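Long-range contacts in ribokinase (Giardia lamblia, PDB 6WHJ), which probably catalyses the ATP- and magnesium-dependent phosphorylation of D-ribose at O-5, yielding D-ribose 5-phosphate for nucleotide synthesis and the pentose phosphate pathway: residues Phe194-Leu199 / Lys234-Thr239; Met143-Ser148 / Phe171-Ala176; Gly13-Asp18 / Ala96-Ala101. All coordinates share one frame; numbering follows the deposited sequence.

Contact 1 of 3, residues Phe194-Leu199 / Lys234-Thr239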
loop_
_atom_site.group_PDB
_atom_site.type_symbol
_atom_site.label_atom_id
_atom_site.label_comp_id
_atom_site.label_asym_id
_atom_site.label_seq_id
_atom_site.Cartn_x
_atom_site.Cartn_y
_atom_site.Cartn_z
ATOM N N PHE B 194 -6.488 26.806 16.198
ATOM C CA PHE B 194 -5.510 26.096 15.387
ATOM C C PHE B 194 -4.905 24.974 16.225
ATOM O O PHE B 194 -4.498 25.207 17.374
ATOM C CB PHE B 194 -4.442 27.084 14.907
ATOM C CG PHE B 194 -3.511 26.546 13.853
ATOM C CD1 PHE B 194 -4.003 25.985 12.681
ATOM C CD2 PHE B 194 -2.144 26.664 14.005
ATOM C CE1 PHE B 194 -3.152 25.516 11.703
ATOM C CE2 PHE B 194 -1.285 26.191 13.030
ATOM C CZ PHE B 194 -1.793 25.618 11.876
ATOM N N CYS B 195 -4.857 23.758 15.666
ATOM C CA CYS B 195 -4.481 22.554 16.420
ATOM C C CYS B 195 -3.338 21.809 15.739
ATOM O O CYS B 195 -3.523 20.703 15.215
ATOM C CB CYS B 195 -5.678 21.620 16.578
ATOM S SG CYS B 195 -7.085 22.397 17.344
ATOM N N PRO B 196 -2.136 22.368 15.750
ATOM C CA PRO B 196 -0.991 21.648 15.212
ATOM C C PRO B 196 -0.365 20.754 16.270
ATOM O O PRO B 196 -0.519 20.963 17.476
ATOM C CB PRO B 196 -0.035 22.787 14.835
ATOM C CG PRO B 196 -0.263 23.775 15.909
ATOM C CD PRO B 196 -1.748 23.712 16.218
ATOM N N ASN B 197 0.355 19.741 15.802
ATOM C CA ASN B 197 1.264 19.070 16.718
ATOM C C ASN B 197 2.618 19.774 16.623
ATOM O O ASN B 197 2.760 20.771 15.913
ATOM C CB ASN B 197 1.286 17.566 16.437
ATOM C CG ASN B 197 1.914 17.202 15.102
ATOM O OD1 ASN B 197 2.614 17.996 14.461
ATOM N ND2 ASN B 197 1.589 16.003 14.637
ATOM N N GLU B 198 3.628 19.276 17.338
ATOM C CA GLU B 198 4.897 20.002 17.379
ATOM C C GLU B 198 5.499 20.153 15.985
ATOM O O GLU B 198 5.849 21.264 15.564
ATOM C CB GLU B 198 5.899 19.313 18.300
ATOM C CG GLU B 198 6.868 20.310 18.924
ATOM C CD GLU B 198 7.888 19.666 19.827
ATOM O OE1 GLU B 198 8.885 20.344 20.156
ATOM O OE2 GLU B 198 7.712 18.480 20.185
ATOM N N LEU B 199 5.610 19.041 15.247
ATOM C CA LEU B 199 6.245 19.063 13.932
ATOM C C LEU B 199 5.424 19.860 12.923
ATOM O O LEU B 199 5.990 20.599 12.106
ATOM C CB LEU B 199 6.448 17.636 13.435
ATOM C CG LEU B 199 7.051 17.479 12.042
ATOM C CD1 LEU B 199 8.560 17.674 12.061
ATOM C CD2 LEU B 199 6.681 16.129 11.444
ATOM N N LYS B 234 -7.680 32.876 17.771
ATOM C CA LYS B 234 -7.810 33.157 19.193
ATOM C C LYS B 234 -6.998 32.221 20.072
ATOM O O LYS B 234 -6.551 32.633 21.146
ATOM C CB LYS B 234 -9.283 33.077 19.613
ATOM C CG LYS B 234 -10.148 34.152 18.987
ATOM C CD LYS B 234 -11.614 33.739 18.974
ATOM C CE LYS B 234 -12.428 34.705 18.125
ATOM N NZ LYS B 234 -12.286 34.387 16.675
ATOM N N PHE B 235 -6.821 30.967 19.654
ATOM C CA PHE B 235 -6.093 29.981 20.434
ATOM C C PHE B 235 -5.342 29.053 19.499
ATOM O O PHE B 235 -5.855 28.675 18.444
ATOM C CB PHE B 235 -7.029 29.157 21.323
ATOM C CG PHE B 235 -7.742 29.967 22.356
ATOM C CD1 PHE B 235 -9.048 30.381 22.149
ATOM C CD2 PHE B 235 -7.103 30.325 23.534
ATOM C CE1 PHE B 235 -9.702 31.126 23.092
ATOM C CE2 PHE B 235 -7.752 31.075 24.480
ATOM C CZ PHE B 235 -9.058 31.480 24.261
ATOM N N VAL B 236 -4.139 28.674 19.908
ATOM C CA VAL B 236 -3.396 27.587 19.290
ATOM C C VAL B 236 -3.342 26.474 20.318
ATOM O O VAL B 236 -2.836 26.675 21.429
ATOM C CB VAL B 236 -1.983 28.017 18.873
ATOM C CG1 VAL B 236 -1.240 26.844 18.248
ATOM C CG2 VAL B 236 -2.044 29.197 17.922
ATOM N N LEU B 237 -3.889 25.315 19.965
ATOM C CA LEU B 237 -3.808 24.123 20.802
ATOM C C LEU B 237 -2.673 23.276 20.240
ATOM O O LEU B 237 -2.844 22.591 19.229
ATOM C CB LEU B 237 -5.125 23.356 20.773
ATOM C CG LEU B 237 -5.480 22.354 21.880
ATOM C CD1 LEU B 237 -6.957 21.947 21.737
ATOM C CD2 LEU B 237 -4.574 21.146 21.922
ATOM N N PHE B 238 -1.524 23.292 20.914
ATOM C CA PHE B 238 -0.395 22.456 20.511
ATOM C C PHE B 238 -0.623 21.046 21.024
ATOM O O PHE B 238 -0.855 20.847 22.220
ATOM C CB PHE B 238 0.920 22.986 21.068
ATOM C CG PHE B 238 1.384 24.261 20.449
ATOM C CD1 PHE B 238 2.122 24.243 19.282
ATOM C CD2 PHE B 238 1.117 25.483 21.057
ATOM C CE1 PHE B 238 2.568 25.424 18.716
ATOM C CE2 PHE B 238 1.559 26.662 20.497
ATOM C CZ PHE B 238 2.284 26.636 19.322
ATOM N N THR B 239 -0.590 20.078 20.118
ATOM C CA THR B 239 -0.604 18.665 20.469
ATOM C C THR B 239 0.822 18.169 20.628
ATOM O O THR B 239 1.630 18.286 19.706
ATOM C CB THR B 239 -1.334 17.845 19.406
ATOM O OG1 THR B 239 -2.748 17.996 19.587
ATOM C CG2 THR B 239 -0.934 16.382 19.481
#
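Three backbone hydrogen bonds hold Phe-194 and Pro-196 against the strand 235-239. Phe-194 spends both its polar groups on this partner: its N donates to Phe-235 O at 3.0 Å, and its O accepts from Leu-237 N at 2.7 Å. Farther on, Pro-196 O receives Thr-239 N at 2.8 Å, in the carbonyl plane. A proline is tolerable here because the pairing asks for its carbonyl and no N-H. Weaker CA-H...O contacts fill the intervals, among them Cys-195 CA to Leu-237 O at 3.3 Å.

The two chains run roughly parallel, as befits neighbouring strands of a beta-alpha-beta crossover: the connection between them contains helices 198-205 and 216-228 and no strand. This is probably the nucleotide side of the central sheet, as in PfkB kinases, and Asn-197 and Thr-239 are predicted to bind ATP.

Apolar contacts sort onto two sides. On one, the Pro-196 ring crosses Val-236 at about a right angle, CD lying 3.8 Å from CG1. With chi1 at 179°, Val-236 swings CG1 toward its own carbonyl, where it reaches the proline and also lies over one face of the Phe-238 ring near its rim. Phe-194 and Phe-238 continue this layer onto helix 216-228. On the other, Cys-195 SG lies 4.1 Å from Leu-237 CB, under helix 272-287; a small thiol fits beside the branched leucine.

Polar side chains gather at the helix start. Asn-197 is its N-cap, OD1 accepting from Glu-200 N, while its CB lies 3.9 Å from Thr-239 CG2. Glu-198 turns its carboxylate to Arg-243 and Cys-214 N.

Contact 2 of 3, residues Met143-Ser148 / Phe171-Ala176; sequences MQCEIS and FVFNPA. With EDO (1,2-ethanediol), chain F.
Phe-171 meets Met-143 at one corner of its ring, with CE1 3.6 Å from Met-143 CG. Met-143 CB lies in the ring plane at the edge, and the sulfur stands obliquely to the ring, 55° off its normal, in a Met-aromatic contact; a flexible thioether adapts easily to such a site. Val-172 contributes its carbonyl, which accepts Met-143 N at 3.2 Å.

Phe-173 has CG trans to its backbone N (chi1 179°), which carries the ring along the opposing main chain. Its edge meets two carbonyls: CD1 lies 3.4 Å from Met-143 O, and Gln-144 O is in the ring plane by CE1, so the weakly positive ring hydrogens face oxygen. CZ touches Cys-145 SG at 3.7 Å.

Asn-174 N donates to Met-143 O at 3.0 Å, the last bond of the parallel pairing. Pro-175 then centres an inverse gamma turn, and its CA packs against Cys-145 SG at 3.5 Å. The turn brings Ala-176 O to Cys-145 N, 3.1 Å away, with the donor 44° out of the carbonyl plane. Glu-146, which follows Cys-145 and is predicted to bind the substrate, reaches toward a bound ethanediol.

Helix 149-165 covers Met-143, helix 184-188 packs on Phe-173, Cys-145 and Pro-175, and helix 44-55 reaches Gln-144. Strand 170-173 lies between strands 140-143 and 193-194 of the central sheet.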
loop_
_atom_site.group_PDB
_atom_site.type_symbol
_atom_site.label_atom_id
_atom_site.label_comp_id
_atom_site.label_asym_id
_atom_site.label_seq_id
_atom_site.Cartn_x
_atom_site.Cartn_y
_atom_site.Cartn_z
ATOM N N MET B 143 -11.751 21.281 9.686
ATOM C CA MET B 143 -11.095 20.912 8.439
ATOM C C MET B 143 -9.682 20.434 8.739
ATOM O O MET B 143 -9.102 20.763 9.777
ATOM C CB MET B 143 -11.033 22.089 7.458
ATOM C CG MET B 143 -12.382 22.663 7.071
ATOM S SD MET B 143 -12.270 23.820 5.697
ATOM C CE MET B 143 -11.809 22.736 4.343
ATOM N N GLN B 144 -9.131 19.653 7.802
ATOM C CA GLN B 144 -7.764 19.147 7.875
ATOM C C GLN B 144 -7.015 19.468 6.588
ATOM O O GLN B 144 -7.264 20.504 5.964
ATOM C CB GLN B 144 -7.742 17.643 8.126
ATOM C CG GLN B 144 -8.588 17.183 9.287
ATOM C CD GLN B 144 -10.048 17.089 8.933
ATOM O OE1 GLN B 144 -10.401 16.841 7.781
ATOM N NE2 GLN B 144 -10.909 17.277 9.920
ATOM N N CYS B 145 -6.107 18.586 6.172
ATOM C CA CYS B 145 -5.281 18.835 4.994
ATOM C C CYS B 145 -5.278 17.644 4.042
ATOM O O CYS B 145 -4.274 17.386 3.371
ATOM C CB CYS B 145 -3.849 19.171 5.405
ATOM S SG CYS B 145 -3.667 20.699 6.344
ATOM N N GLU B 146 -6.398 16.922 3.937
ATOM C CA GLU B 146 -6.473 15.746 3.079
ATOM C C GLU B 146 -7.483 15.906 1.945
ATOM O O GLU B 146 -7.958 14.905 1.401
ATOM C CB GLU B 146 -6.780 14.498 3.906
ATOM C CG GLU B 146 -5.620 14.013 4.765
ATOM C CD GLU B 146 -5.911 12.699 5.475
ATOM O OE1 GLU B 146 -7.096 12.300 5.532
ATOM O OE2 GLU B 146 -4.952 12.074 5.995
ATOM N N ILE B 147 -7.852 17.145 1.596
ATOM C CA ILE B 147 -8.519 17.424 0.325
ATOM C C ILE B 147 -7.605 18.357 -0.467
ATOM O O ILE B 147 -6.478 18.636 -0.048
ATOM C CB ILE B 147 -9.932 18.020 0.505
ATOM C CG1 ILE B 147 -9.879 19.396 1.183
ATOM C CG2 ILE B 147 -10.835 17.052 1.292
ATOM C CD1 ILE B 147 -11.210 20.150 1.162
ATOM N N SER B 148 -8.074 18.854 -1.603
ATOM C CA SER B 148 -7.200 19.620 -2.480
ATOM C C SER B 148 -6.942 21.023 -1.924
ATOM O O SER B 148 -7.821 21.625 -1.300
ATOM C CB SER B 148 -7.806 19.738 -3.870
ATOM O OG SER B 148 -8.460 20.990 -4.028
ATOM N N PHE B 171 -14.221 28.147 13.670
ATOM C CA PHE B 171 -13.488 27.296 12.735
ATOM C C PHE B 171 -12.299 26.667 13.467
ATOM O O PHE B 171 -11.381 27.372 13.903
ATOM C CB PHE B 171 -13.041 28.124 11.533
ATOM C CG PHE B 171 -12.251 27.366 10.491
ATOM C CD1 PHE B 171 -12.309 25.985 10.397
ATOM C CD2 PHE B 171 -11.479 28.063 9.565
ATOM C CE1 PHE B 171 -11.588 25.310 9.422
ATOM C CE2 PHE B 171 -10.763 27.400 8.590
ATOM C CZ PHE B 171 -10.816 26.018 8.519
ATOM N N VAL B 172 -12.329 25.340 13.608
ATOM C CA VAL B 172 -11.229 24.559 14.162
ATOM C C VAL B 172 -10.475 23.923 13.000
ATOM O O VAL B 172 -11.045 23.120 12.248
ATOM C CB VAL B 172 -11.728 23.482 15.136
ATOM C CG1 VAL B 172 -10.528 22.703 15.738
ATOM C CG2 VAL B 172 -12.617 24.102 16.219
ATOM N N PHE B 173 -9.196 24.279 12.855
ATOM C CA PHE B 173 -8.343 23.781 11.784
ATOM C C PHE B 173 -7.240 22.905 12.366
ATOM O O PHE B 173 -6.398 23.381 13.133
ATOM C CB PHE B 173 -7.762 24.945 10.978
ATOM C CG PHE B 173 -6.848 24.521 9.850
ATOM C CD1 PHE B 173 -7.197 23.489 8.996
ATOM C CD2 PHE B 173 -5.659 25.196 9.617
ATOM C CE1 PHE B 173 -6.357 23.105 7.953
ATOM C CE2 PHE B 173 -4.823 24.826 8.580
ATOM C CZ PHE B 173 -5.177 23.773 7.741
ATOM N N ASN B 174 -7.236 21.624 11.983
ATOM C CA ASN B 174 -6.187 20.680 12.347
ATOM C C ASN B 174 -5.286 20.454 11.140
ATOM O O ASN B 174 -5.654 19.693 10.235
ATOM C CB ASN B 174 -6.803 19.359 12.820
ATOM C CG ASN B 174 -5.781 18.264 12.999
ATOM O OD1 ASN B 174 -6.034 17.112 12.656
ATOM N ND2 ASN B 174 -4.610 18.617 13.513
ATOM N N PRO B 175 -4.089 21.059 11.078
ATOM C CA PRO B 175 -3.291 21.055 9.833
ATOM C C PRO B 175 -2.561 19.735 9.580
ATOM O O PRO B 175 -1.332 19.684 9.499
ATOM C CB PRO B 175 -2.314 22.211 10.078
ATOM C CG PRO B 175 -2.061 22.124 11.556
ATOM C CD PRO B 175 -3.390 21.757 12.171
ATOM N N ALA B 176 -3.324 18.652 9.400
ATOM C CA ALA B 176 -2.732 17.319 9.307
ATOM C C ALA B 176 -3.156 16.582 8.043
ATOM O O ALA B 176 -4.337 16.598 7.683
ATOM C CB ALA B 176 -3.126 16.486 10.532
HETATM C C1 EDO F . -5.003 9.267 7.635
HETATM O O1 EDO F . -4.077 9.864 6.716
HETATM C C2 EDO F . -5.453 7.904 7.113
HETATM O O2 EDO F . -5.725 8.023 5.710
#

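Contact 3 of 3, residues Gly13-Asp18 / Ala96-Ala101; sequences GSYNRD and APTGNA. With EDO (1,2-ethanediol), chain F.
Arg-17 and Asn-100 pair as parallel strand residues at the tight heart of this contact. Arg-17 N donates to Gly-99 O at 2.9 Å, and Ala-101 N returns a bond to Arg-17 O at 3.1 Å, though the donor stands 35° out of the carbonyl plane. Asn-16 OD1 lies 3.8 Å from Gly-99 CA, and a residue without a side chain is consistent with this closeness. Thr-98 adds a methyl, CG2, that lies in the plane of the Tyr-15 ring at its edge, 3.6 Å from CD2.

The pairing slackens upstream, where a water takes over: it donates to Tyr-15 O and accepts from Gly-99 N at 2.8 Å. Direct contacts between the strands are few on the face carrying Asn-16, Asp-18 and Ala-101, which holds an ethanediol. The diol joins two residues of one strand, its O2 accepting from Asn-16 ND2 at 3.2 Å and donating to Asp-18 OD1. From the other strand Ala-101 presents only its methyl, CB, 3.7 Å from Asp-18 OD1. Since Asn-16 and Asp-18 are predicted to bind the substrate, the diol, probably from the crystallisation liquor, may imitate sugar hydroxyls.

On the reverse face Arg-17 bends at its second torsion (54°) toward Ser-39 and Glu-76, and Asn-100 OD1 accepts from Trp-21 NE1 of the second subunit, consistent with the dimer-forming lid of ribokinases. Within that four-stranded lid, strand 16-22 runs between 32-42 and 99-105, with 111-116 beyond, while helix 72-84 packs against Tyr-15, Arg-17 and Thr-98.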
loop_
_atom_site.group_PDB
_atom_site.type_symbol
_atom_site.label_atom_id
_atom_site.label_comp_id
_atom_site.label_asym_id
_atom_site.label_seq_id
_atom_site.Cartn_x
_atom_site.Cartn_y
_atom_site.Cartn_z
ATOM N N GLY B 13 -13.950 17.200 5.165
ATOM C CA GLY B 13 -12.663 16.595 4.919
ATOM C C GLY B 13 -12.738 15.257 4.219
ATOM O O GLY B 13 -13.720 14.927 3.553
ATOM N N SER B 14 -11.687 14.475 4.402
ATOM C CA SER B 14 -11.442 13.320 3.554
ATOM C C SER B 14 -11.997 12.028 4.139
ATOM O O SER B 14 -12.147 11.877 5.358
ATOM C CB SER B 14 -9.945 13.162 3.326
ATOM O OG SER B 14 -9.317 12.974 4.579
ATOM N N TYR B 15 -12.293 11.089 3.245
ATOM C CA TYR B 15 -12.424 9.685 3.596
ATOM C C TYR B 15 -11.410 8.916 2.763
ATOM O O TYR B 15 -11.373 9.057 1.534
ATOM C CB TYR B 15 -13.828 9.116 3.343
ATOM C CG TYR B 15 -13.812 7.607 3.506
ATOM C CD1 TYR B 15 -13.844 7.040 4.768
ATOM C CD2 TYR B 15 -13.663 6.759 2.415
ATOM C CE1 TYR B 15 -13.776 5.678 4.948
ATOM C CE2 TYR B 15 -13.594 5.382 2.583
ATOM C CZ TYR B 15 -13.648 4.849 3.859
ATOM O OH TYR B 15 -13.588 3.482 4.072
ATOM N N ASN B 16 -10.599 8.103 3.433
ATOM C CA ASN B 16 -9.669 7.201 2.777
ATOM C C ASN B 16 -9.922 5.786 3.276
ATOM O O ASN B 16 -10.093 5.566 4.480
ATOM C CB ASN B 16 -8.206 7.583 3.067
ATOM C CG ASN B 16 -7.838 8.974 2.567
ATOM O OD1 ASN B 16 -8.147 9.345 1.439
ATOM N ND2 ASN B 16 -7.178 9.748 3.414
ATOM N N ARG B 17 -9.953 4.831 2.352
ATOM C CA ARG B 17 -9.891 3.427 2.731
ATOM C C ARG B 17 -8.426 3.099 3.016
ATOM O O ARG B 17 -7.574 3.195 2.122
ATOM C CB ARG B 17 -10.460 2.536 1.626
ATOM C CG ARG B 17 -10.550 1.060 1.990
ATOM C CD ARG B 17 -11.307 0.897 3.277
ATOM N NE ARG B 17 -11.530 -0.498 3.653
ATOM C CZ ARG B 17 -12.708 -1.118 3.627
ATOM N NH1 ARG B 17 -13.807 -0.471 3.245
ATOM N NH2 ARG B 17 -12.788 -2.391 4.003
ATOM N N ASP B 18 -8.127 2.756 4.263
ATOM C CA ASP B 18 -6.755 2.477 4.674
ATOM C C ASP B 18 -6.383 1.052 4.270
ATOM O O ASP B 18 -7.060 0.095 4.658
ATOM C CB ASP B 18 -6.621 2.653 6.185
ATOM C CG ASP B 18 -6.511 4.111 6.617
ATOM O OD1 ASP B 18 -6.299 5.005 5.771
ATOM O OD2 ASP B 18 -6.681 4.363 7.829
ATOM N N ALA B 96 -13.233 10.260 -9.893
ATOM C CA ALA B 96 -12.152 9.504 -9.295
ATOM C C ALA B 96 -12.713 8.327 -8.504
ATOM O O ALA B 96 -13.910 8.289 -8.200
ATOM C CB ALA B 96 -11.315 10.402 -8.372
ATOM N N PRO B 97 -11.882 7.336 -8.180
ATOM C CA PRO B 97 -12.272 6.333 -7.179
ATOM C C PRO B 97 -12.235 6.930 -5.777
ATOM O O PRO B 97 -11.687 8.008 -5.542
ATOM C CB PRO B 97 -11.215 5.236 -7.336
ATOM C CG PRO B 97 -10.025 5.957 -7.846
ATOM C CD PRO B 97 -10.569 7.019 -8.774
ATOM N N THR B 98 -12.843 6.210 -4.835
ATOM C CA THR B 98 -12.716 6.563 -3.426
ATOM C C THR B 98 -11.241 6.643 -3.037
ATOM O O THR B 98 -10.416 5.856 -3.508
ATOM C CB THR B 98 -13.443 5.529 -2.561
ATOM O OG1 THR B 98 -14.849 5.589 -2.829
ATOM C CG2 THR B 98 -13.206 5.783 -1.068
ATOM N N GLY B 99 -10.899 7.639 -2.224
ATOM C CA GLY B 99 -9.523 7.783 -1.787
ATOM C C GLY B 99 -9.054 6.590 -0.975
ATOM O O GLY B 99 -9.846 5.893 -0.333
ATOM N N ASN B 100 -7.749 6.331 -1.030
ATOM C CA ASN B 100 -7.161 5.292 -0.197
ATOM C C ASN B 100 -5.787 5.730 0.296
ATOM O O ASN B 100 -5.255 6.777 -0.089
ATOM C CB ASN B 100 -7.056 3.924 -0.897
ATOM C CG ASN B 100 -6.183 3.934 -2.145
ATOM O OD1 ASN B 100 -5.176 4.634 -2.227
ATOM N ND2 ASN B 100 -6.511 3.055 -3.078
ATOM N N ALA B 101 -5.227 4.902 1.172
ATOM C CA ALA B 101 -3.873 5.060 1.681
ATOM C C ALA B 101 -3.204 3.692 1.728
ATOM O O ALA B 101 -3.796 2.726 2.229
ATOM C CB ALA B 101 -3.882 5.695 3.079
HETATM C C1 EDO F . -5.003 9.267 7.635
HETATM O O1 EDO F . -4.077 9.864 6.716
HETATM C C2 EDO F . -5.453 7.904 7.113
HETATM O O2 EDO F . -5.725 8.023 5.710
HETATM O O HOH W 1 -12.768 9.293 -1.055
#

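In the fold
From the N terminus, contact 3 opens first: the chain leaves the central sheet at 13-18, enters the lid, returns to the central sheet for strands 62-69 and 91-93, and closes the long loop at 96-101. Contact 2 follows, closing a shorter excursion through helix 149-165, and contact 1 then closes another through helices 198-205 and 216-228. The three loops come in series; none nests or crosses. Contacts 1 and 2 share the central sheet and touch directly, Cys-195 N lying 3.0 Å from Phe-173 O. Contact 2 meets contact 3 where Glu-146 approaches Ser-14, and the same ethanediol bridges both. Contacts 1 and 3, with centres 25 Å apart, join through contact 2, which connects the predicted nucleotide side to the lid.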